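Local coordinates for protein Avidin/streptavidin (PDB 3SZJ) that binds biotin in a pocket at one end of an eight-stranded antiparallel beta-barrel, as expected of an avidin-family protein, at residues A[43-48]-A[72-77]; A[48-53]-A[67-72]. All coordinates share one frame; numbering follows the deposited sequence.

Contact 1. Residues A[43-48]-A[72-77]; sequences FACQNS and ESCNSI. With BTN (biotin), chain C.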
ATOM      1  N   PHE A  43      16.167  -7.071   9.989  1.00 10.95           N
ATOM      2  CA  PHE A  43      15.239  -7.616   9.012  1.00 10.76           C
ATOM      3  C   PHE A  43      16.002  -8.506   8.059  1.00 10.55           C
ATOM      4  O   PHE A  43      17.173  -8.218   7.756  1.00 10.66           O
ATOM      5  CB  PHE A  43      14.539  -6.495   8.218  1.00 10.75           C
ATOM      6  CG  PHE A  43      13.646  -5.621   9.067  1.00  9.52           C
ATOM      7  CD1 PHE A  43      14.167  -4.496   9.679  1.00 10.93           C
ATOM      8  CD2 PHE A  43      12.299  -5.924   9.253  1.00 11.43           C
ATOM      9  CE1 PHE A  43      13.367  -3.664  10.472  1.00 12.65           C
ATOM     10  CE2 PHE A  43      11.482  -5.096  10.055  1.00 11.12           C
ATOM     11  CZ  PHE A  43      12.023  -3.963  10.649  1.00 11.68           C
ATOM     12  N   ALA A  44      15.365  -9.583   7.602  1.00 10.56           N
ATOM     13  CA  ALA A  44      15.948 -10.445   6.552  1.00  9.37           C
ATOM     14  C   ALA A  44      15.629  -9.866   5.153  1.00  9.55           C
ATOM     15  O   ALA A  44      15.265  -8.695   5.044  1.00  9.56           O
ATOM     16  CB  ALA A  44      15.488 -11.925   6.706  1.00 11.03           C
ATOM     17  N   CYS A  45      15.821 -10.643   4.092  1.00  8.36           N
ATOM     18  CA  CYS A  45      15.577 -10.141   2.733  1.00  9.30           C
ATOM     19  C   CYS A  45      16.341  -8.852   2.457  1.00  8.91           C
ATOM     20  O   CYS A  45      15.788  -7.894   1.899  1.00  8.69           O
ATOM     21  CB  CYS A  45      14.071  -9.956   2.454  1.00  8.33           C
ATOM     22  SG  CYS A  45      13.208 -11.539   2.293  1.00  9.84           S
ATOM     23  N   GLN A  46      17.635  -8.862   2.797  1.00  9.44           N
ATOM     24  CA  GLN A  46      18.508  -7.724   2.547  0.50 10.26           C
ATOM     25  C   GLN A  46      19.281  -7.917   1.245  1.00 10.60           C
ATOM     26  O   GLN A  46      19.547  -9.046   0.833  1.00 10.93           O
ATOM     27  CB  GLN A  46      19.498  -7.574   3.698  0.50 10.45           C
ATOM     28  CG  GLN A  46      18.926  -6.973   4.961  0.50 11.99           C
ATOM     29  CD  GLN A  46      20.016  -6.653   5.956  0.50 14.87           C
ATOM     30  OE1 GLN A  46      21.157  -6.391   5.572  0.50 17.72           O
ATOM     31  NE2 GLN A  46      19.685  -6.689   7.234  0.50 13.96           N
ATOM     32  N   ASN A  47      19.657  -6.805   0.618  1.00 10.13           N
ATOM     33  CA  ASN A  47      20.642  -6.794  -0.479  1.00 11.09           C
ATOM     34  C   ASN A  47      20.240  -7.510  -1.755  1.00 11.33           C
ATOM     35  O   ASN A  47      21.106  -7.985  -2.502  1.00 12.79           O
ATOM     36  CB  ASN A  47      22.003  -7.366  -0.037  1.00 12.22           C
ATOM     37  CG  ASN A  47      22.499  -6.791   1.260  1.00 14.35           C
ATOM     38  OD1 ASN A  47      22.611  -5.585   1.426  1.00 18.54           O
ATOM     39  ND2 ASN A  47      22.823  -7.670   2.191  1.00 19.75           N
ATOM     40  N   SER A  48      18.941  -7.596  -2.018  1.00  9.99           N
ATOM     41  CA  SER A  48      18.456  -8.079  -3.321  1.00  9.84           C
ATOM     42  C   SER A  48      17.176  -7.297  -3.671  1.00  9.68           C
ATOM     43  O   SER A  48      16.477  -6.816  -2.772  1.00  9.20           O
ATOM     44  CB  SER A  48      18.216  -9.600  -3.349  1.00 10.93           C
ATOM     45  OG  SER A  48      17.152  -9.981  -2.489  1.00 10.98           O
ATOM     46  N   GLU A  72      15.457 -14.860  -2.065  1.00 11.04           N
ATOM     47  CA  GLU A  72      15.039 -15.039  -0.673  1.00 10.07           C
ATOM     48  C   GLU A  72      13.588 -14.641  -0.506  1.00  9.96           C
ATOM     49  O   GLU A  72      13.129 -13.656  -1.122  1.00  9.34           O
ATOM     50  CB  GLU A  72      15.937 -14.194   0.258  1.00 10.86           C
ATOM     51  CG  GLU A  72      15.718 -14.388   1.751  1.00  9.91           C
ATOM     52  CD  GLU A  72      16.676 -13.539   2.604  1.00 10.78           C
ATOM     53  OE1 GLU A  72      17.583 -12.868   2.044  1.00 12.27           O
ATOM     54  OE2 GLU A  72      16.501 -13.571   3.837  1.00 13.38           O
ATOM     55  N   SER A  73      12.887 -15.395   0.351  1.00  9.21           N
ATOM     56  CA  SER A  73      11.506 -15.095   0.679  0.50  8.61           C
ATOM     57  C   SER A  73      11.355 -14.778   2.152  1.00  9.19           C
ATOM     58  O   SER A  73      11.867 -15.523   3.003  1.00  9.96           O
ATOM     59  CB  SER A  73      10.639 -16.305   0.376  0.50  8.39           C
ATOM     60  OG  SER A  73       9.331 -16.088   0.862  0.50  5.51           O
ATOM     61  N   CYS A  74      10.622 -13.707   2.455  1.00  8.81           N
ATOM     62  CA  CYS A  74      10.327 -13.398   3.853  1.00  9.38           C
ATOM     63  C   CYS A  74       8.837 -13.499   4.190  1.00  8.81           C
ATOM     64  O   CYS A  74       8.442 -13.122   5.308  1.00  9.42           O
ATOM     65  CB  CYS A  74      10.874 -12.014   4.234  1.00  9.43           C
ATOM     66  SG  CYS A  74      12.686 -11.995   4.264  1.00 12.69           S
ATOM     67  N   ASN A  75       8.031 -14.037   3.269  1.00  8.82           N
ATOM     68  CA  ASN A  75       6.636 -14.409   3.607  1.00  8.85           C
ATOM     69  C   ASN A  75       5.800 -13.204   4.080  1.00  8.43           C
ATOM     70  O   ASN A  75       4.900 -13.345   4.914  1.00  9.86           O
ATOM     71  CB  ASN A  75       6.674 -15.487   4.729  1.00  9.38           C
ATOM     72  CG  ASN A  75       5.709 -16.637   4.490  1.00 11.63           C
ATOM     73  OD1 ASN A  75       5.222 -16.855   3.381  1.00 13.24           O
ATOM     74  ND2 ASN A  75       5.462 -17.410   5.539  1.00 16.54           N
ATOM     75  N   SER A  76       6.052 -12.031   3.506  1.00  8.05           N
ATOM     76  CA  SER A  76       5.481 -10.799   4.039  0.50  8.26           C
ATOM     77  C   SER A  76       5.345  -9.733   2.971  1.00  7.30           C
ATOM     78  O   SER A  76       5.892  -9.871   1.879  1.00  7.26           O
ATOM     79  CB  SER A  76       6.365 -10.262   5.170  0.50  8.75           C
ATOM     80  OG  SER A  76       6.611 -11.261   6.141  0.50 12.44           O
ATOM     81  N   ILE A  77       4.603  -8.673   3.318  1.00  6.30           N
ATOM     82  CA  ILE A  77       4.364  -7.511   2.448  1.00  6.37           C
ATOM     83  C   ILE A  77       4.479  -6.231   3.284  1.00  5.78           C
ATOM     84  O   ILE A  77       3.884  -6.141   4.361  1.00  5.63           O
ATOM     85  CB  ILE A  77       2.940  -7.544   1.831  1.00  6.03           C
ATOM     86  CG1 ILE A  77       2.690  -8.808   1.009  1.00  6.73           C
ATOM     87  CG2 ILE A  77       2.690  -6.309   0.954  1.00  8.07           C
ATOM     88  CD1 ILE A  77       1.221  -9.063   0.733  1.00  6.48           C
TER
HETATM   89  C11 BTN C 600      10.913  -8.954   6.318  0.70 10.19           C
HETATM   90  O11 BTN C 600      11.769  -8.904   7.225  0.70 13.54           O
HETATM   91  O12 BTN C 600       9.785  -9.419   6.563  0.70  9.41           O
HETATM   92  C10 BTN C 600      11.226  -8.458   4.932  0.70  7.42           C
HETATM   93  C9  BTN C 600      12.056  -7.161   4.964  0.70  7.25           C
HETATM   94  C8  BTN C 600      11.318  -5.999   5.616  0.70  5.48           C
HETATM   95  C7  BTN C 600      12.134  -4.702   5.646  0.70  5.59           C
HETATM   96  C2  BTN C 600      11.354  -3.551   6.307  0.70  7.20           C
HETATM   97  S1  BTN C 600      10.217  -2.833   5.299  0.70  8.51           S
HETATM   98  C6  BTN C 600      10.034  -1.475   6.484  0.70  7.67           C
HETATM   99  C5  BTN C 600      11.408  -1.135   6.987  0.70  7.19           C
HETATM  100  N1  BTN C 600      12.106  -0.197   6.140  0.70  7.32           N
HETATM  101  C3  BTN C 600      13.158  -0.795   5.573  0.70  6.93           C
HETATM  102  O3  BTN C 600      13.965  -0.205   4.611  0.70  6.46           O
HETATM  103  N2  BTN C 600      13.360  -2.042   6.006  0.70  6.36           N
HETATM  104  C4  BTN C 600      12.228  -2.420   6.848  0.70  5.73           C
HETATM  105  O   HOH W   1      19.088 -11.279   3.638  1.00 12.80           O
HETATM  106  O   HOH W   2      18.167 -11.169  -0.175  1.00 14.46           O
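A disulfide joins Cys-45 to Cys-74, with the two SG atoms 2.1 Å apart and a CB-SG-SG-CB torsion of 117°, wider than the usual right angle. Each SG stands anti to its own carbonyl carbon, beside the backbone N. The CB of Ala-44 packs 3.7 Å from SG of Cys-74. In Glu-72, CG stands trans to the backbone N (chi1 -174°) and the chain runs on extended, which brings OE2 within 3.0 Å of the backbone N of Cys-45; that N-H arrives from above the carboxylate plane, 63° out of it. OE1 works through water instead: one molecule donates to it while accepting from the backbone N of Gln-46, and a second donates to it and to the backbone O of Gln-46 while accepting from Ser-48 OG. Segment 43-48 belongs to the loop between strands 31-37 and 49-57, the loop that covers biotin in avidins, and the disulfide ties it to strand 73-86 of the barrel. Underneath runs biotin's valeryl chain, whose C10 lies 3.6 Å from CB of Cys-74. Phe-43 lays one ring face over the bicyclic head, with ligand C4 above the ring centre, while the carboxylate O11 sits in plane at the ring edge, 3.6 Å from CD2 of Phe-43. Asn-38, just upstream, hydrogen-bonds the ligand through OD1. On the outside, Phe-57 of the second subunit packs against Ser-73 and Asn-75.

Contact 2. Residues A[48-53]-A[67-72]; sequences SPYPVN and WLNSVE. With BTN (biotin), chain C.
With CG of Tyr-50 turned beside its backbone N (chi1 -70°) and CG of Asn-69 set between its own backbone N and carbonyl carbon, the phenol ring slides between the Asn-69 amide and the Trp-67 indole. The amide stacks on one ring face, the two planes 14° apart, with Asn-69 ND2 3.3 Å from Tyr-50 CZ. On the opposite face Trp-67 presents an edge in a T-shaped pair, planes at 61°, and its CE3 comes 3.6 Å from CD1 of Tyr-50. The phenol OH then donates to the backbone O of Glu-72 at 2.8 Å. Both ND2 hydrogens of Asn-69 are used in the amide plane, to Ser-48 OG and to the backbone O of Pro-49, each at 2.9 Å. OD1 accepts from the backbone N of Val-71, closing an Asx turn, and from that of Glu-72, which completes an Asx motif. Cut back to an alanine, this position is likely to leave Ser-48 OG and the Pro-49 carbonyl without their shared donor, uncover one face of the Tyr-50 ring and set the 70-72 turn free to shift. Trp-67, its NE1 bonded to Thr-78, lays its indole face under biotin C9, the aromatic wall characteristic of the avidin-family biotin pocket.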
ATOM      1  N   SER A  48      18.941  -7.596  -2.018  1.00  9.99           N
ATOM      2  CA  SER A  48      18.456  -8.079  -3.321  1.00  9.84           C
ATOM      3  C   SER A  48      17.176  -7.297  -3.671  1.00  9.68           C
ATOM      4  O   SER A  48      16.477  -6.816  -2.772  1.00  9.20           O
ATOM      5  CB  SER A  48      18.216  -9.600  -3.349  1.00 10.93           C
ATOM      6  OG  SER A  48      17.152  -9.981  -2.489  1.00 10.98           O
ATOM      7  N   PRO A  49      16.883  -7.135  -4.965  1.00 10.39           N
ATOM      8  CA  PRO A  49      15.725  -6.303  -5.344  1.00  9.49           C
ATOM      9  C   PRO A  49      14.382  -7.027  -5.262  1.00  9.26           C
ATOM     10  O   PRO A  49      14.248  -8.179  -5.724  1.00  9.00           O
ATOM     11  CB  PRO A  49      16.025  -5.927  -6.804  1.00 10.66           C
ATOM     12  CG  PRO A  49      16.912  -7.008  -7.303  1.00 12.79           C
ATOM     13  CD  PRO A  49      17.627  -7.625  -6.147  1.00 11.43           C
ATOM     14  N   TYR A  50      13.410  -6.327  -4.674  1.00  7.78           N
ATOM     15  CA  TYR A  50      12.030  -6.785  -4.567  1.00  7.83           C
ATOM     16  C   TYR A  50      11.088  -5.838  -5.315  1.00  7.37           C
ATOM     17  O   TYR A  50      11.348  -4.626  -5.436  1.00  7.71           O
ATOM     18  CB  TYR A  50      11.641  -6.874  -3.081  1.00  6.94           C
ATOM     19  CG  TYR A  50      12.380  -8.010  -2.398  1.00  7.24           C
ATOM     20  CD1 TYR A  50      13.634  -7.818  -1.805  1.00  6.92           C
ATOM     21  CD2 TYR A  50      11.845  -9.290  -2.389  1.00  6.97           C
ATOM     22  CE1 TYR A  50      14.327  -8.890  -1.194  1.00  7.36           C
ATOM     23  CE2 TYR A  50      12.537 -10.371  -1.806  1.00  7.43           C
ATOM     24  CZ  TYR A  50      13.775 -10.163  -1.222  1.00  7.61           C
ATOM     25  OH  TYR A  50      14.459 -11.210  -0.639  1.00  8.69           O
ATOM     26  N   PRO A  51       9.988  -6.387  -5.845  1.00  7.21           N
ATOM     27  CA  PRO A  51       9.100  -5.586  -6.715  1.00  7.20           C
ATOM     28  C   PRO A  51       8.182  -4.663  -5.924  1.00  6.78           C
ATOM     29  O   PRO A  51       7.765  -5.031  -4.816  1.00  7.33           O
ATOM     30  CB  PRO A  51       8.275  -6.662  -7.451  1.00  7.48           C
ATOM     31  CG  PRO A  51       8.157  -7.765  -6.400  1.00  7.61           C
ATOM     32  CD  PRO A  51       9.533  -7.790  -5.721  1.00  7.71           C
ATOM     33  N   VAL A  52       7.888  -3.486  -6.502  1.00  6.31           N
ATOM     34  CA  VAL A  52       7.089  -2.437  -5.871  1.00  6.30           C
ATOM     35  C   VAL A  52       5.943  -1.998  -6.778  1.00  6.57           C
ATOM     36  O   VAL A  52       6.137  -1.857  -7.979  1.00  6.89           O
ATOM     37  CB  VAL A  52       7.970  -1.203  -5.586  1.00  6.27           C
ATOM     38  CG1 VAL A  52       7.168  -0.071  -4.898  1.00  7.48           C
ATOM     39  CG2 VAL A  52       9.127  -1.596  -4.685  1.00  7.25           C
ATOM     40  N   ASN A  53       4.768  -1.773  -6.194  1.00  6.32           N
ATOM     41  CA  ASN A  53       3.703  -1.032  -6.894  1.00  6.24           C
ATOM     42  C   ASN A  53       3.136   0.054  -5.970  1.00  6.03           C
ATOM     43  O   ASN A  53       3.512   0.144  -4.798  1.00  6.83           O
ATOM     44  CB  ASN A  53       2.596  -1.948  -7.485  1.00  6.02           C
ATOM     45  CG  ASN A  53       1.898  -2.772  -6.450  1.00  7.47           C
ATOM     46  OD1 ASN A  53       1.763  -2.358  -5.301  1.00  8.29           O
ATOM     47  ND2 ASN A  53       1.462  -3.980  -6.852  1.00 10.51           N
ATOM     48  N   TRP A  67       7.744  -9.368  -0.405  1.00  7.05           N
ATOM     49  CA  TRP A  67       9.095  -9.860  -0.095  1.00  6.57           C
ATOM     50  C   TRP A  67       9.307 -11.298  -0.611  1.00  6.77           C
ATOM     51  O   TRP A  67       9.563 -12.243   0.155  1.00  7.62           O
ATOM     52  CB  TRP A  67       9.375  -9.731   1.415  1.00  6.73           C
ATOM     53  CG  TRP A  67       9.308  -8.295   1.895  1.00  6.40           C
ATOM     54  CD1 TRP A  67       8.300  -7.711   2.655  1.00  7.35           C
ATOM     55  CD2 TRP A  67      10.280  -7.259   1.662  1.00  5.63           C
ATOM     56  NE1 TRP A  67       8.582  -6.387   2.865  1.00  7.21           N
ATOM     57  CE2 TRP A  67       9.795  -6.085   2.294  1.00  6.05           C
ATOM     58  CE3 TRP A  67      11.513  -7.210   0.999  1.00  6.70           C
ATOM     59  CZ2 TRP A  67      10.495  -4.873   2.263  1.00  6.55           C
ATOM     60  CZ3 TRP A  67      12.202  -6.008   0.964  1.00  7.18           C
ATOM     61  CH2 TRP A  67      11.693  -4.858   1.593  1.00  7.27           C
ATOM     62  N   LEU A  68       9.175 -11.450  -1.926  1.00  7.09           N
ATOM     63  CA  LEU A  68       9.538 -12.686  -2.613  1.00  8.42           C
ATOM     64  C   LEU A  68      10.289 -12.377  -3.895  1.00  8.55           C
ATOM     65  O   LEU A  68       9.818 -11.597  -4.728  1.00  9.41           O
ATOM     66  CB  LEU A  68       8.273 -13.464  -2.983  1.00  8.52           C
ATOM     67  CG  LEU A  68       8.475 -14.703  -3.879  1.00 10.29           C
ATOM     68  CD1 LEU A  68       9.323 -15.715  -3.155  1.00 11.95           C
ATOM     69  CD2 LEU A  68       7.156 -15.332  -4.353  1.00 12.02           C
ATOM     70  N   ASN A  69      11.469 -12.988  -4.040  1.00  8.76           N
ATOM     71  CA  ASN A  69      12.162 -12.964  -5.324  1.00  9.15           C
ATOM     72  C   ASN A  69      12.878 -14.295  -5.476  1.00 10.65           C
ATOM     73  O   ASN A  69      12.668 -15.162  -4.658  1.00 10.75           O
ATOM     74  CB  ASN A  69      13.101 -11.747  -5.443  1.00  9.02           C
ATOM     75  CG  ASN A  69      14.258 -11.780  -4.457  1.00  7.73           C
ATOM     76  OD1 ASN A  69      14.542 -12.806  -3.828  1.00 10.16           O
ATOM     77  ND2 ASN A  69      14.936 -10.639  -4.313  1.00  9.04           N
ATOM     78  N   SER A  70      13.727 -14.458  -6.488  1.00 11.52           N
ATOM     79  CA  SER A  70      14.383 -15.763  -6.695  1.00 13.17           C
ATOM     80  C   SER A  70      15.544 -15.997  -5.734  1.00 12.82           C
ATOM     81  O   SER A  70      16.130 -17.099  -5.714  1.00 15.14           O
ATOM     82  CB  SER A  70      14.864 -15.906  -8.142  1.00 13.78           C
ATOM     83  OG  SER A  70      15.849 -14.947  -8.428  1.00 16.79           O
ATOM     84  N   VAL A  71      15.873 -15.002  -4.916  1.00 12.67           N
ATOM     85  CA  VAL A  71      16.985 -15.162  -3.966  1.00 13.13           C
ATOM     86  C   VAL A  71      16.526 -15.513  -2.538  1.00 11.60           C
ATOM     87  O   VAL A  71      17.113 -16.392  -1.882  1.00 11.52           O
ATOM     88  CB  VAL A  71      18.086 -14.012  -4.028  1.00 14.86           C
ATOM     89  CG1 VAL A  71      17.843 -12.940  -5.087  1.00 16.59           C
ATOM     90  CG2 VAL A  71      18.510 -13.478  -2.654  1.00 15.88           C
ATOM     91  N   GLU A  72      15.457 -14.860  -2.065  1.00 11.04           N
ATOM     92  CA  GLU A  72      15.039 -15.039  -0.673  1.00 10.07           C
ATOM     93  C   GLU A  72      13.588 -14.641  -0.506  1.00  9.96           C
ATOM     94  O   GLU A  72      13.129 -13.656  -1.122  1.00  9.34           O
ATOM     95  CB  GLU A  72      15.937 -14.194   0.258  1.00 10.86           C
ATOM     96  CG  GLU A  72      15.718 -14.388   1.751  1.00  9.91           C
ATOM     97  CD  GLU A  72      16.676 -13.539   2.604  1.00 10.78           C
ATOM     98  OE1 GLU A  72      17.583 -12.868   2.044  1.00 12.27           O
ATOM     99  OE2 GLU A  72      16.501 -13.571   3.837  1.00 13.38           O
TER
HETATM  100  C11 BTN C 600      10.913  -8.954   6.318  0.70 10.19           C
HETATM  101  O11 BTN C 600      11.769  -8.904   7.225  0.70 13.54           O
HETATM  102  O12 BTN C 600       9.785  -9.419   6.563  0.70  9.41           O
HETATM  103  C10 BTN C 600      11.226  -8.458   4.932  0.70  7.42           C
HETATM  104  C9  BTN C 600      12.056  -7.161   4.964  0.70  7.25           C
HETATM  105  C8  BTN C 600      11.318  -5.999   5.616  0.70  5.48           C
HETATM  106  C7  BTN C 600      12.134  -4.702   5.646  0.70  5.59           C
HETATM  107  C2  BTN C 600      11.354  -3.551   6.307  0.70  7.20           C
HETATM  108  S1  BTN C 600      10.217  -2.833   5.299  0.70  8.51           S
HETATM  109  C6  BTN C 600      10.034  -1.475   6.484  0.70  7.67           C
HETATM  110  C5  BTN C 600      11.408  -1.135   6.987  0.70  7.19           C
HETATM  111  N1  BTN C 600      12.106  -0.197   6.140  0.70  7.32           N
HETATM  112  C3  BTN C 600      13.158  -0.795   5.573  0.70  6.93           C
HETATM  113  O3  BTN C 600      13.965  -0.205   4.611  0.70  6.46           O
HETATM  114  N2  BTN C 600      13.360  -2.042   6.006  0.70  6.36           N
HETATM  115  C4  BTN C 600      12.228  -2.420   6.848  0.70  5.73           C
HETATM  116  O   HOH W   2      18.167 -11.169  -0.175  1.00 14.46           O

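Coming from the N terminus, the chain leaves strand 31-37 and enters the loop that supplies 43-48. It then runs through Ser-48 into strand 49-57, turns back along strand 60-68, and at 67-72 meets 48-53 again: contact 2 closes this inner loop, the 49-57/60-68 hairpin. Passing Glu-72, it starts strand 73-86, where contact 1 closes the wider loop around that hairpin. The contacts are therefore concentric and share Ser-48, Glu-72 and one water. Backbone pairing of Trp-67 with Cys-74 and Ser-76 joins them within the sheet, and Cys-45 SG packs against Tyr-50 OH. Together they tie the biotin-covering loop to three consecutive barrel strands.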